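PDB 3OJO: Cap5O from Staphylococcus aureus, which acts as an NAD-dependent UDP-N-acetyl-mannosamine dehydrogenase in the biosynthesis of capsular polysaccharide. Local coordinates for residues Ser27-Phe30 with Ala31-Val35; Arg193-Arg196 with Thr197-Gln200; Tyr301-Asp304 with Thr305-Ile309; Asn345-Pro348 with Asp349-Val352. One frame throughout, in Å; residues are numbered along the deposited sequence.

In the fold
Four local contacts come in order along the chain and fall into two pairs on opposite sides of its centre. Contacts 1 and 2 have centres 11 Å apart in the NAD-binding Rossmann domain, one ending helix 23-32 and the other ending helix 185-195; they meet where the rings of Phe30 and Phe198 pack edge-to-face. Contacts 3 and 4, with centres 12 Å apart, belong to the other end of the molecule: helix 286-312 packs against helix 336-346 and its turn, with a weak, long ion pair from Lys307 to Glu347. About 50 Å separates the centres of contacts 1 and 4, so the two pairs lie in separate parts of the fold and do not touch.

Contact 1: residues Ser27-Phe30 with Ala31-Val35; sequences SIMF and AKHGV
Met29 carries its CG anti to the backbone N (chi1 -164°), whereas His33, one turn later, carries its CG beside the backbone N (chi1 -68°), and these torsions lay the two side chains alongside each other, pointing the same way. Bends at chi2 and chi3 of Met29 then set the thioether against the rim of the imidazole, with Met29 SD 3.9 Å from His33 NE2. This is a Met-aromatic contact at the ring edge. The same edge also meets backbone, His33 CD2 lying 3.0 Å from Met29 O near the ring plane. The aliphatic part of Lys32 also comes near, its CD 4.2 Å from Met29 SD, while its amine leads away.

Here helix 23-32 of the Rossmann beta-alpha-beta unit ends in a Schellman motif. Gly34, at a phi of 88°, is the C-prime residue: a CB there would be jammed against the preceding carbonyl oxygen, so glycine suits the place. Val35 N reaches back 3.2 Å to Phe30 O, and Gly34 N bonds to Ala31 O at 3.3 Å. Val35 also supplies the apolar part of the cap, its CB 4.2 Å from Phe30 CB and its CG2 at the edge of the Phe30 ring. Beyond the segments, Met29 is buried on Leu170, Leu173 and Val174 of helix 169-175.

Phe30 O accepts a second hydrogen bond from His33 N at 3.1 Å, steeply above the carbonyl plane and so the less favourably placed of the two. One last-turn oxygen thus serves two amides from opposite faces, satisfying both as the helix stops.

Contact 2: residues Arg193-Arg196 with Thr197-Gln200; sequences RVYR and TFVQ
Tyr195 and Val199 lie side by side and point the same way, the CG2 methyl of Val199 resting 3.8 Å from Tyr195 CB and reaching on to CD2 of the ring. Tyr195 has CG beside its backbone N (chi1 -67°), and Val199 places CG2 in the corresponding position, which brings the branch of the valine against the root of the tyrosine. Phe198 comes from another direction. Phe198 CZ lies 4.3 Å from Tyr195 CD2, at the edge of the tyrosine ring, while Tyr195 O sits over one face of the Phe198 ring.

That carbonyl organises the turn after the last residues of helix 185-195. Val199 N approaches it nearly along the C=O axis at 2.9 Å, whereas Phe198 N, at 3.3 Å, sits above the carbonyl plane; both hydrogen bonds are fairly straight at their hydrogens. One oxygen thus fastens two successive amides as the chain leaves the helix. Thr197 serves the preceding carbonyl: with OG1 beside its own backbone N, the hydroxyl donates to Val194 O at 2.7 Å. Threonine suits the place because its hydroxyl sits on CB, close enough to reach the carbonyl three residues back. On the outer side, the guanidinium of Arg196 folds back with one face over Arg193 CA.

The aromatic groups face inward: Tyr195 packs on Arg178 and Ile180 of strand 178-182 and bonds through its OH to Glu128. Phe198 reaches Met29 of helix 23-32 and Leu173 and Val174 of helix 169-175, so Phe198 packs against both helices just before strand 203-207.

Contact 3: residues Tyr301-Asp304 with Thr305-Ile309; sequences YVVD and TTKQI
From Tyr301 to Ile309 the backbone is continuous alpha helix, the amides of residues 305-308 bonding to the carbonyls four residues before. Two threonines add a side-chain bond to that pattern. Thr305 OG1, held beside its own backbone N (chi1 -53°), donates to Tyr301 O at 2.7 Å, arriving from the face of the carbonyl plane opposite to Thr305 N. The same hydroxyl stands 4.0 Å above the Tyr301 ring, offset toward the rim near CE2. Thr306 repeats the device with Val302 O, its OG1 at 2.9 Å but above the carbonyl plane. Threonine suits these buried helical places because its hydroxyl is satisfied by the helix's own carbonyls; Thr306 also packs on neighbouring leucines. Lys307 lays its CG 3.3 Å from Val303 O before its chain turns outward.

Val302, Val303, Thr306 and Ile309 pack against elements of the UDP-binding domain. Val302 and Val303 meet Ile340 of helix 336-346, and Val303 also meets Leu343 and Leu344. Thr306 and Ile309 sit on Leu377 of strand 377-380, whereas Tyr301 touches Lys234 and Asn237 of helix 208-238.

Contact 4: residues Asn345-Pro348 with Asp349-Val352; sequences NQEP and DIEV
Asn345 and Val352 meet across the turn that joins helix 336-346 to strand 351-355, the second half of a beta-alpha-beta unit in the parallel sheet of the UDP-binding domain. The asparagine can be followed outward. Its CB lies 3.8 Å from Val352 CG2; CG, set anti to the backbone N (chi1 -163°), passes the same methyl at 4.1 Å; and ND2 ends 3.5 Å from it. The two side chains cross at about a right angle, so the amide nitrogen rests against the methyl, a packing contact without a hydrogen bond.

Between these ends the chain reverses. Glu347 is the first residue to leave helical angles, and Pro348, which has no amide hydrogen to offer a helix carbonyl, suits the exit. Asp349 follows in the left-handed region (phi 74°), a conformation that aspartate tolerates better than a beta-branched residue would. Glu347 then meets Ile350: Glu347 CG touches Ile350 CD1 at 3.8 Å, the two side chains crossing at a slant. Isoleucine suits this place because it also lies on Val318 of strand 317-321 and on Ile310 of helix 286-312. Strand pairing begins at Glu351, whose backbone bonds to Asn316 and Val318.

A water is modelled between Asn345 O and Ile350 O, 2.5 Å from each, too short to be trusted in detail. Firmer is the packing of the other valine branch, Val352 CG1, which turns to the backbone and comes 3.4 Å from Asn345 N.

Contact 1: residues Ser27-Phe30 with Ala31-Val35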
ATOM      1  N   SER B  27       8.366  27.771  19.610  1.00 39.23           N
ATOM      2  CA  SER B  27       8.940  28.737  20.557  1.00 39.20           C
ATOM      3  C   SER B  27       7.853  29.728  20.973  1.00 41.81           C
ATOM      4  O   SER B  27       7.687  29.993  22.159  1.00 40.14           O
ATOM      5  CB  SER B  27      10.068  29.520  19.896  1.00 44.13           C
ATOM      6  OG  SER B  27      11.013  28.645  19.315  1.00 60.71           O
ATOM      7  N   ILE B  28       7.096  30.243  19.982  1.00 38.97           N
ATOM      8  CA  ILE B  28       6.013  31.199  20.191  1.00 39.65           C
ATOM      9  C   ILE B  28       4.942  30.605  21.130  1.00 47.91           C
ATOM     10  O   ILE B  28       4.506  31.282  22.054  1.00 48.57           O
ATOM     11  CB  ILE B  28       5.475  31.744  18.817  1.00 41.22           C
ATOM     12  CG1 ILE B  28       6.468  32.760  18.219  1.00 40.38           C
ATOM     13  CG2 ILE B  28       4.057  32.357  18.925  1.00 39.90           C
ATOM     14  CD1 ILE B  28       6.236  33.108  16.710  1.00 50.19           C
ATOM     15  N   MET B  29       4.590  29.330  20.920  1.00 46.65           N
ATOM     16  CA  MET B  29       3.605  28.582  21.683  1.00 47.47           C
ATOM     17  C   MET B  29       3.940  28.398  23.178  1.00 54.50           C
ATOM     18  O   MET B  29       3.083  28.658  24.026  1.00 54.81           O
ATOM     19  CB  MET B  29       3.318  27.245  21.004  1.00 49.64           C
ATOM     20  CG  MET B  29       2.053  26.588  21.500  1.00 53.92           C
ATOM     21  SD  MET B  29       0.584  27.663  21.550  1.00 58.12           S
ATOM     22  CE  MET B  29      -0.122  27.304  20.063  1.00 54.73           C
ATOM     23  N   PHE B  30       5.168  27.956  23.505  1.00 51.13           N
ATOM     24  CA  PHE B  30       5.583  27.773  24.894  1.00 51.45           C
ATOM     25  C   PHE B  30       5.676  29.114  25.635  1.00 58.06           C
ATOM     26  O   PHE B  30       5.280  29.188  26.801  1.00 58.19           O
ATOM     27  CB  PHE B  30       6.920  27.040  24.969  1.00 52.80           C
ATOM     28  CG  PHE B  30       6.857  25.547  24.744  1.00 54.04           C
ATOM     29  CD1 PHE B  30       6.495  24.683  25.777  1.00 57.32           C
ATOM     30  CD2 PHE B  30       7.260  24.993  23.534  1.00 54.78           C
ATOM     31  CE1 PHE B  30       6.515  23.293  25.590  1.00 58.10           C
ATOM     32  CE2 PHE B  30       7.284  23.609  23.352  1.00 57.05           C
ATOM     33  CZ  PHE B  30       6.906  22.769  24.377  1.00 55.85           C
ATOM     34  N   ALA B  31       6.178  30.171  24.940  1.00 54.83           N
ATOM     35  CA  ALA B  31       6.319  31.531  25.462  1.00 54.20           C
ATOM     36  C   ALA B  31       4.953  32.166  25.739  1.00 58.43           C
ATOM     37  O   ALA B  31       4.822  32.933  26.693  1.00 59.51           O
ATOM     38  CB  ALA B  31       7.119  32.384  24.495  1.00 54.82           C
ATOM     39  N   LYS B  32       3.939  31.819  24.918  1.00 54.15           N
ATOM     40  CA  LYS B  32       2.540  32.256  25.031  1.00 53.68           C
ATOM     41  C   LYS B  32       1.928  31.721  26.344  1.00 57.63           C
ATOM     42  O   LYS B  32       0.965  32.295  26.854  1.00 57.16           O
ATOM     43  CB  LYS B  32       1.734  31.729  23.821  1.00 55.62           C
ATOM     44  CG  LYS B  32       0.367  32.360  23.624  1.00 60.34           C
ATOM     45  CD  LYS B  32      -0.493  31.567  22.648  1.00 61.95           C
ATOM     46  CE  LYS B  32      -1.927  32.055  22.624  1.00 62.05           C
ATOM     47  NZ  LYS B  32      -2.091  33.294  21.818  1.00 68.01           N
ATOM     48  N   HIS B  33       2.502  30.620  26.875  1.00 53.90           N
ATOM     49  CA  HIS B  33       2.061  29.926  28.086  1.00 52.96           C
ATOM     50  C   HIS B  33       2.957  30.180  29.330  1.00 56.14           C
ATOM     51  O   HIS B  33       2.868  29.453  30.328  1.00 55.78           O
ATOM     52  CB  HIS B  33       1.840  28.426  27.781  1.00 53.40           C
ATOM     53  CG  HIS B  33       0.678  28.180  26.864  1.00 56.47           C
ATOM     54  ND1 HIS B  33      -0.528  27.713  27.344  1.00 58.26           N
ATOM     55  CD2 HIS B  33       0.560  28.394  25.533  1.00 58.12           C
ATOM     56  CE1 HIS B  33      -1.337  27.657  26.297  1.00 57.62           C
ATOM     57  NE2 HIS B  33      -0.725  28.054  25.185  1.00 57.89           N
ATOM     58  N   GLY B  34       3.774  31.235  29.262  1.00 51.16           N
ATOM     59  CA  GLY B  34       4.629  31.678  30.357  1.00 50.29           C
ATOM     60  C   GLY B  34       6.015  31.080  30.496  1.00 53.20           C
ATOM     61  O   GLY B  34       6.715  31.387  31.472  1.00 52.74           O
ATOM     62  N   VAL B  35       6.437  30.237  29.542  1.00 48.32           N
ATOM     63  CA  VAL B  35       7.773  29.622  29.580  1.00 47.00           C
ATOM     64  C   VAL B  35       8.799  30.615  28.995  1.00 50.39           C
ATOM     65  O   VAL B  35       8.483  31.301  28.025  1.00 49.99           O
ATOM     66  CB  VAL B  35       7.799  28.246  28.866  1.00 49.42           C
ATOM     67  CG1 VAL B  35       9.135  27.541  29.053  1.00 48.21           C
ATOM     68  CG2 VAL B  35       6.654  27.353  29.341  1.00 49.33           C
TER

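Contact 2: residues Arg193-Arg196 with Thr197-Gln200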
ATOM      1  N   ARG B 193       5.653  16.079  30.617  1.00 55.10           N
ATOM      2  CA  ARG B 193       5.786  17.275  31.453  1.00 54.93           C
ATOM      3  C   ARG B 193       5.907  18.542  30.583  1.00 56.86           C
ATOM      4  O   ARG B 193       5.225  19.553  30.826  1.00 55.35           O
ATOM      5  CB  ARG B 193       6.991  17.131  32.412  1.00 54.99           C
ATOM      6  CG  ARG B 193       6.600  16.772  33.844  1.00 63.15           C
ATOM      7  CD  ARG B 193       7.789  16.317  34.669  1.00 68.81           C
ATOM      8  NE  ARG B 193       7.629  14.923  35.090  1.00 80.45           N
ATOM      9  CZ  ARG B 193       8.629  14.065  35.275  1.00 90.44           C
ATOM     10  NH1 ARG B 193       9.889  14.446  35.078  1.00 76.91           N
ATOM     11  NH2 ARG B 193       8.378  12.814  35.645  1.00 68.31           N
ATOM     12  N   VAL B 194       6.733  18.437  29.522  1.00 52.01           N
ATOM     13  CA  VAL B 194       7.007  19.532  28.591  1.00 49.91           C
ATOM     14  C   VAL B 194       5.773  19.923  27.787  1.00 54.10           C
ATOM     15  O   VAL B 194       5.335  21.069  27.855  1.00 55.26           O
ATOM     16  CB  VAL B 194       8.265  19.258  27.733  1.00 51.80           C
ATOM     17  CG1 VAL B 194       8.498  20.370  26.714  1.00 51.03           C
ATOM     18  CG2 VAL B 194       9.488  19.079  28.618  1.00 51.07           C
ATOM     19  N   TYR B 195       5.177  18.959  27.093  1.00 49.99           N
ATOM     20  CA  TYR B 195       4.006  19.182  26.243  1.00 48.62           C
ATOM     21  C   TYR B 195       2.695  19.498  26.943  1.00 55.03           C
ATOM     22  O   TYR B 195       1.840  20.172  26.361  1.00 54.58           O
ATOM     23  CB  TYR B 195       3.886  18.073  25.192  1.00 47.48           C
ATOM     24  CG  TYR B 195       5.023  18.133  24.192  1.00 46.05           C
ATOM     25  CD1 TYR B 195       6.051  17.192  24.218  1.00 46.65           C
ATOM     26  CD2 TYR B 195       5.117  19.177  23.272  1.00 45.93           C
ATOM     27  CE1 TYR B 195       7.119  17.267  23.325  1.00 46.63           C
ATOM     28  CE2 TYR B 195       6.185  19.261  22.378  1.00 45.69           C
ATOM     29  CZ  TYR B 195       7.174  18.297  22.397  1.00 52.15           C
ATOM     30  OH  TYR B 195       8.219  18.382  21.506  1.00 53.96           O
ATOM     31  N   ARG B 196       2.568  19.072  28.209  1.00 54.77           N
ATOM     32  CA  ARG B 196       1.394  19.292  29.071  1.00 56.02           C
ATOM     33  C   ARG B 196       1.030  20.791  29.182  1.00 58.08           C
ATOM     34  O   ARG B 196      -0.133  21.112  29.437  1.00 57.76           O
ATOM     35  CB  ARG B 196       1.670  18.708  30.465  1.00 60.55           C
ATOM     36  CG  ARG B 196       0.448  18.117  31.167  1.00 78.16           C
ATOM     37  CD  ARG B 196       0.832  17.078  32.220  1.00 92.41           C
ATOM     38  NE  ARG B 196       1.675  17.626  33.290  1.00103.29           N
ATOM     39  CZ  ARG B 196       2.691  16.979  33.856  1.00118.75           C
ATOM     40  NH1 ARG B 196       3.001  15.746  33.470  1.00106.38           N
ATOM     41  NH2 ARG B 196       3.401  17.557  34.815  1.00104.17           N
ATOM     42  N   THR B 197       2.035  21.684  28.943  1.00 52.73           N
ATOM     43  CA  THR B 197       1.984  23.151  28.967  1.00 51.30           C
ATOM     44  C   THR B 197       0.842  23.722  28.125  1.00 53.58           C
ATOM     45  O   THR B 197       0.207  24.684  28.555  1.00 52.33           O
ATOM     46  CB  THR B 197       3.375  23.729  28.542  1.00 58.80           C
ATOM     47  OG1 THR B 197       4.422  23.117  29.308  1.00 53.64           O
ATOM     48  CG2 THR B 197       3.473  25.265  28.671  1.00 56.62           C
ATOM     49  N   PHE B 198       0.580  23.136  26.934  1.00 50.86           N
ATOM     50  CA  PHE B 198      -0.455  23.624  26.003  1.00 50.50           C
ATOM     51  C   PHE B 198      -1.145  22.512  25.215  1.00 53.86           C
ATOM     52  O   PHE B 198      -2.180  22.773  24.599  1.00 53.08           O
ATOM     53  CB  PHE B 198       0.150  24.657  25.019  1.00 52.50           C
ATOM     54  CG  PHE B 198       1.242  24.093  24.134  1.00 54.20           C
ATOM     55  CD1 PHE B 198       2.564  24.051  24.572  1.00 56.14           C
ATOM     56  CD2 PHE B 198       0.941  23.557  22.882  1.00 55.93           C
ATOM     57  CE1 PHE B 198       3.557  23.486  23.777  1.00 56.62           C
ATOM     58  CE2 PHE B 198       1.944  23.001  22.084  1.00 57.84           C
ATOM     59  CZ  PHE B 198       3.242  22.974  22.538  1.00 55.59           C
ATOM     60  N   VAL B 199      -0.551  21.301  25.172  1.00 52.29           N
ATOM     61  CA  VAL B 199      -1.136  20.190  24.401  1.00 53.23           C
ATOM     62  C   VAL B 199      -2.423  19.667  25.062  1.00 60.75           C
ATOM     63  O   VAL B 199      -2.394  19.146  26.186  1.00 60.34           O
ATOM     64  CB  VAL B 199      -0.140  19.050  23.991  1.00 55.88           C
ATOM     65  CG1 VAL B 199      -0.842  17.938  23.206  1.00 55.40           C
ATOM     66  CG2 VAL B 199       1.029  19.604  23.189  1.00 55.34           C
ATOM     67  N   GLN B 200      -3.541  19.842  24.338  1.00 59.43           N
ATOM     68  CA  GLN B 200      -4.882  19.390  24.696  1.00 60.14           C
ATOM     69  C   GLN B 200      -5.187  18.058  24.001  1.00 64.63           C
ATOM     70  O   GLN B 200      -6.066  17.316  24.446  1.00 64.80           O
ATOM     71  CB  GLN B 200      -5.927  20.460  24.330  1.00 62.00           C
ATOM     72  CG  GLN B 200      -6.091  21.521  25.417  1.00 79.52           C
ATOM     73  CD  GLN B 200      -6.745  22.780  24.904  1.00106.52           C
ATOM     74  OE1 GLN B 200      -7.938  22.807  24.563  1.00103.80           O
ATOM     75  NE2 GLN B 200      -5.986  23.868  24.888  1.00100.56           N
TER

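Contact 3: residues Tyr301-Asp304 with Thr305-Ile309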
ATOM      1  N   TYR B 301       8.996  10.325 -17.471  1.00 37.13           N
ATOM      2  CA  TYR B 301       7.775   9.805 -18.092  1.00 35.80           C
ATOM      3  C   TYR B 301       6.879  10.968 -18.558  1.00 40.59           C
ATOM      4  O   TYR B 301       6.317  10.909 -19.652  1.00 40.26           O
ATOM      5  CB  TYR B 301       7.022   8.851 -17.122  1.00 36.25           C
ATOM      6  CG  TYR B 301       5.720   8.318 -17.678  1.00 37.95           C
ATOM      7  CD1 TYR B 301       5.704   7.231 -18.542  1.00 39.69           C
ATOM      8  CD2 TYR B 301       4.507   8.941 -17.387  1.00 38.91           C
ATOM      9  CE1 TYR B 301       4.516   6.773 -19.099  1.00 40.36           C
ATOM     10  CE2 TYR B 301       3.312   8.482 -17.926  1.00 39.59           C
ATOM     11  CZ  TYR B 301       3.322   7.398 -18.781  1.00 46.25           C
ATOM     12  OH  TYR B 301       2.136   6.963 -19.312  1.00 43.87           O
ATOM     13  N   VAL B 302       6.747  12.016 -17.721  1.00 38.18           N
ATOM     14  CA  VAL B 302       5.972  13.233 -18.005  1.00 38.16           C
ATOM     15  C   VAL B 302       6.647  13.993 -19.170  1.00 46.11           C
ATOM     16  O   VAL B 302       5.958  14.399 -20.110  1.00 47.69           O
ATOM     17  CB  VAL B 302       5.797  14.102 -16.723  1.00 40.55           C
ATOM     18  CG1 VAL B 302       5.254  15.497 -17.027  1.00 39.54           C
ATOM     19  CG2 VAL B 302       4.906  13.393 -15.710  1.00 40.21           C
ATOM     20  N   VAL B 303       7.989  14.133 -19.122  1.00 42.60           N
ATOM     21  CA  VAL B 303       8.794  14.790 -20.154  1.00 42.57           C
ATOM     22  C   VAL B 303       8.624  14.059 -21.518  1.00 49.33           C
ATOM     23  O   VAL B 303       8.345  14.716 -22.521  1.00 49.89           O
ATOM     24  CB  VAL B 303      10.282  14.972 -19.707  1.00 45.19           C
ATOM     25  CG1 VAL B 303      11.173  15.424 -20.863  1.00 44.42           C
ATOM     26  CG2 VAL B 303      10.394  15.954 -18.536  1.00 44.63           C
ATOM     27  N   ASP B 304       8.725  12.714 -21.532  1.00 46.55           N
ATOM     28  CA  ASP B 304       8.554  11.900 -22.735  1.00 47.51           C
ATOM     29  C   ASP B 304       7.145  12.057 -23.313  1.00 53.25           C
ATOM     30  O   ASP B 304       6.988  12.129 -24.534  1.00 53.71           O
ATOM     31  CB  ASP B 304       8.889  10.418 -22.447  1.00 50.65           C
ATOM     32  CG  ASP B 304       8.302   9.432 -23.452  1.00 71.72           C
ATOM     33  OD1 ASP B 304       8.788   9.403 -24.613  1.00 73.86           O
ATOM     34  OD2 ASP B 304       7.321   8.721 -23.091  1.00 79.26           O
ATOM     35  N   THR B 305       6.129  12.135 -22.440  1.00 50.34           N
ATOM     36  CA  THR B 305       4.732  12.330 -22.854  1.00 50.43           C
ATOM     37  C   THR B 305       4.556  13.738 -23.459  1.00 55.58           C
ATOM     38  O   THR B 305       3.877  13.885 -24.480  1.00 56.22           O
ATOM     39  CB  THR B 305       3.785  12.032 -21.691  1.00 53.75           C
ATOM     40  OG1 THR B 305       4.076  10.730 -21.175  1.00 52.95           O
ATOM     41  CG2 THR B 305       2.332  12.107 -22.089  1.00 51.84           C
ATOM     42  N   THR B 306       5.200  14.748 -22.839  1.00 50.36           N
ATOM     43  CA  THR B 306       5.185  16.144 -23.266  1.00 49.53           C
ATOM     44  C   THR B 306       5.805  16.258 -24.660  1.00 53.29           C
ATOM     45  O   THR B 306       5.168  16.814 -25.556  1.00 53.10           O
ATOM     46  CB  THR B 306       5.840  17.034 -22.174  1.00 53.02           C
ATOM     47  OG1 THR B 306       5.036  16.975 -20.989  1.00 46.25           O
ATOM     48  CG2 THR B 306       6.009  18.498 -22.603  1.00 48.21           C
ATOM     49  N   LYS B 307       7.020  15.687 -24.850  1.00 49.97           N
ATOM     50  CA  LYS B 307       7.756  15.651 -26.126  1.00 49.10           C
ATOM     51  C   LYS B 307       6.875  15.123 -27.277  1.00 56.98           C
ATOM     52  O   LYS B 307       6.909  15.681 -28.371  1.00 57.85           O
ATOM     53  CB  LYS B 307       9.039  14.813 -25.998  1.00 48.92           C
ATOM     54  CG  LYS B 307      10.149  15.510 -25.205  1.00 42.23           C
ATOM     55  CD  LYS B 307      11.537  14.994 -25.558  1.00 50.37           C
ATOM     56  CE  LYS B 307      12.002  13.827 -24.720  1.00 69.12           C
ATOM     57  NZ  LYS B 307      13.326  13.330 -25.175  1.00 86.60           N
ATOM     58  N   GLN B 308       6.051  14.092 -27.000  1.00 54.23           N
ATOM     59  CA  GLN B 308       5.124  13.488 -27.954  1.00 54.26           C
ATOM     60  C   GLN B 308       3.940  14.400 -28.287  1.00 60.78           C
ATOM     61  O   GLN B 308       3.480  14.381 -29.425  1.00 60.67           O
ATOM     62  CB  GLN B 308       4.626  12.136 -27.437  1.00 55.09           C
ATOM     63  CG  GLN B 308       5.653  11.019 -27.570  1.00 64.18           C
ATOM     64  CD  GLN B 308       5.224   9.764 -26.852  1.00 83.20           C
ATOM     65  OE1 GLN B 308       5.895   9.289 -25.930  1.00 81.65           O
ATOM     66  NE2 GLN B 308       4.104   9.189 -27.256  1.00 74.74           N
ATOM     67  N   ILE B 309       3.426  15.170 -27.304  1.00 59.28           N
ATOM     68  CA  ILE B 309       2.301  16.099 -27.508  1.00 59.57           C
ATOM     69  C   ILE B 309       2.765  17.238 -28.427  1.00 65.95           C
ATOM     70  O   ILE B 309       2.081  17.584 -29.390  1.00 65.52           O
ATOM     71  CB  ILE B 309       1.729  16.638 -26.156  1.00 62.38           C
ATOM     72  CG1 ILE B 309       1.110  15.498 -25.301  1.00 62.92           C
ATOM     73  CG2 ILE B 309       0.712  17.772 -26.385  1.00 62.57           C
ATOM     74  CD1 ILE B 309       1.022  15.790 -23.758  1.00 65.80           C
TER

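Contact 4: residues Asn345-Pro348 with Asp349-Val352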
ATOM      1  N   ASN B 345      13.485  22.550 -19.698  1.00 56.46           N
ATOM      2  CA  ASN B 345      14.344  23.700 -19.984  1.00 57.84           C
ATOM      3  C   ASN B 345      15.631  23.228 -20.663  1.00 63.35           C
ATOM      4  O   ASN B 345      16.019  23.809 -21.678  1.00 63.72           O
ATOM      5  CB  ASN B 345      14.663  24.493 -18.711  1.00 61.97           C
ATOM      6  CG  ASN B 345      15.197  25.879 -18.978  1.00 93.72           C
ATOM      7  OD1 ASN B 345      16.338  26.066 -19.415  1.00 90.47           O
ATOM      8  ND2 ASN B 345      14.375  26.881 -18.727  1.00 88.73           N
ATOM      9  N   GLN B 346      16.264  22.160 -20.124  1.00 60.60           N
ATOM     10  CA  GLN B 346      17.473  21.548 -20.671  1.00 61.09           C
ATOM     11  C   GLN B 346      17.219  21.030 -22.093  1.00 68.37           C
ATOM     12  O   GLN B 346      18.040  21.256 -22.987  1.00 69.05           O
ATOM     13  CB  GLN B 346      17.946  20.410 -19.759  1.00 62.20           C
ATOM     14  CG  GLN B 346      19.126  19.652 -20.327  1.00 79.23           C
ATOM     15  CD  GLN B 346      20.152  19.259 -19.302  1.00106.11           C
ATOM     16  OE1 GLN B 346      19.844  18.625 -18.290  1.00105.58           O
ATOM     17  NE2 GLN B 346      21.399  19.596 -19.587  1.00 98.17           N
ATOM     18  N   GLU B 347      16.035  20.412 -22.308  1.00 66.40           N
ATOM     19  CA  GLU B 347      15.605  19.831 -23.572  1.00 66.40           C
ATOM     20  C   GLU B 347      15.514  20.831 -24.728  1.00 71.12           C
ATOM     21  O   GLU B 347      14.730  21.785 -24.664  1.00 70.70           O
ATOM     22  CB  GLU B 347      14.275  19.067 -23.402  1.00 67.81           C
ATOM     23  CG  GLU B 347      14.066  17.951 -24.415  1.00 79.17           C
ATOM     24  CD  GLU B 347      14.920  16.712 -24.206  1.00103.13           C
ATOM     25  OE1 GLU B 347      15.826  16.464 -25.037  1.00 87.53           O
ATOM     26  OE2 GLU B 347      14.680  15.988 -23.213  1.00100.84           O
ATOM     27  N   PRO B 348      16.285  20.605 -25.821  1.00 68.79           N
ATOM     28  CA  PRO B 348      16.127  21.470 -27.005  1.00 68.58           C
ATOM     29  C   PRO B 348      14.843  21.058 -27.735  1.00 72.43           C
ATOM     30  O   PRO B 348      14.302  19.981 -27.459  1.00 71.69           O
ATOM     31  CB  PRO B 348      17.390  21.197 -27.824  1.00 70.11           C
ATOM     32  CG  PRO B 348      17.855  19.840 -27.395  1.00 74.32           C
ATOM     33  CD  PRO B 348      17.231  19.491 -26.077  1.00 69.92           C
ATOM     34  N   ASP B 349      14.340  21.907 -28.646  1.00 69.43           N
ATOM     35  CA  ASP B 349      13.087  21.677 -29.389  1.00 69.63           C
ATOM     36  C   ASP B 349      11.852  21.904 -28.480  1.00 72.96           C
ATOM     37  O   ASP B 349      10.725  21.630 -28.894  1.00 73.13           O
ATOM     38  CB  ASP B 349      13.027  20.288 -30.104  1.00 72.05           C
ATOM     39  CG  ASP B 349      14.325  19.780 -30.739  1.00 85.84           C
ATOM     40  OD1 ASP B 349      14.845  20.455 -31.667  1.00 87.26           O
ATOM     41  OD2 ASP B 349      14.800  18.693 -30.329  1.00 89.32           O
ATOM     42  N   ILE B 350      12.072  22.397 -27.236  1.00 67.96           N
ATOM     43  CA  ILE B 350      11.037  22.729 -26.251  1.00 66.72           C
ATOM     44  C   ILE B 350      11.409  24.046 -25.566  1.00 71.22           C
ATOM     45  O   ILE B 350      12.492  24.159 -24.985  1.00 70.50           O
ATOM     46  CB  ILE B 350      10.740  21.602 -25.205  1.00 68.84           C
ATOM     47  CG1 ILE B 350      10.201  20.318 -25.868  1.00 69.10           C
ATOM     48  CG2 ILE B 350       9.736  22.087 -24.165  1.00 67.18           C
ATOM     49  CD1 ILE B 350      10.486  19.084 -25.120  1.00 72.08           C
ATOM     50  N   GLU B 351      10.494  25.030 -25.648  1.00 68.34           N
ATOM     51  CA  GLU B 351      10.597  26.345 -25.021  1.00 68.00           C
ATOM     52  C   GLU B 351       9.685  26.313 -23.784  1.00 69.79           C
ATOM     53  O   GLU B 351       8.467  26.233 -23.903  1.00 68.12           O
ATOM     54  CB  GLU B 351      10.188  27.448 -26.015  1.00 69.51           C
ATOM     55  CG  GLU B 351      10.872  28.775 -25.759  1.00 81.92           C
ATOM     56  CD  GLU B 351      10.004  29.811 -25.070  1.00109.48           C
ATOM     57  OE1 GLU B 351       8.960  30.196 -25.645  1.00103.38           O
ATOM     58  OE2 GLU B 351      10.397  30.275 -23.975  1.00107.01           O
ATOM     59  N   VAL B 352      10.291  26.290 -22.596  1.00 66.48           N
ATOM     60  CA  VAL B 352       9.538  26.178 -21.342  1.00 66.31           C
ATOM     61  C   VAL B 352       9.276  27.514 -20.655  1.00 71.22           C
ATOM     62  O   VAL B 352      10.123  28.410 -20.677  1.00 70.58           O
ATOM     63  CB  VAL B 352      10.102  25.094 -20.382  1.00 69.81           C
ATOM     64  CG1 VAL B 352      10.700  23.951 -21.170  1.00 69.73           C
ATOM     65  CG2 VAL B 352      11.125  25.677 -19.423  1.00 69.52           C
TER
HETATM   66  O   HOH W   1      14.627  24.161 -23.764  1.00 60.68           O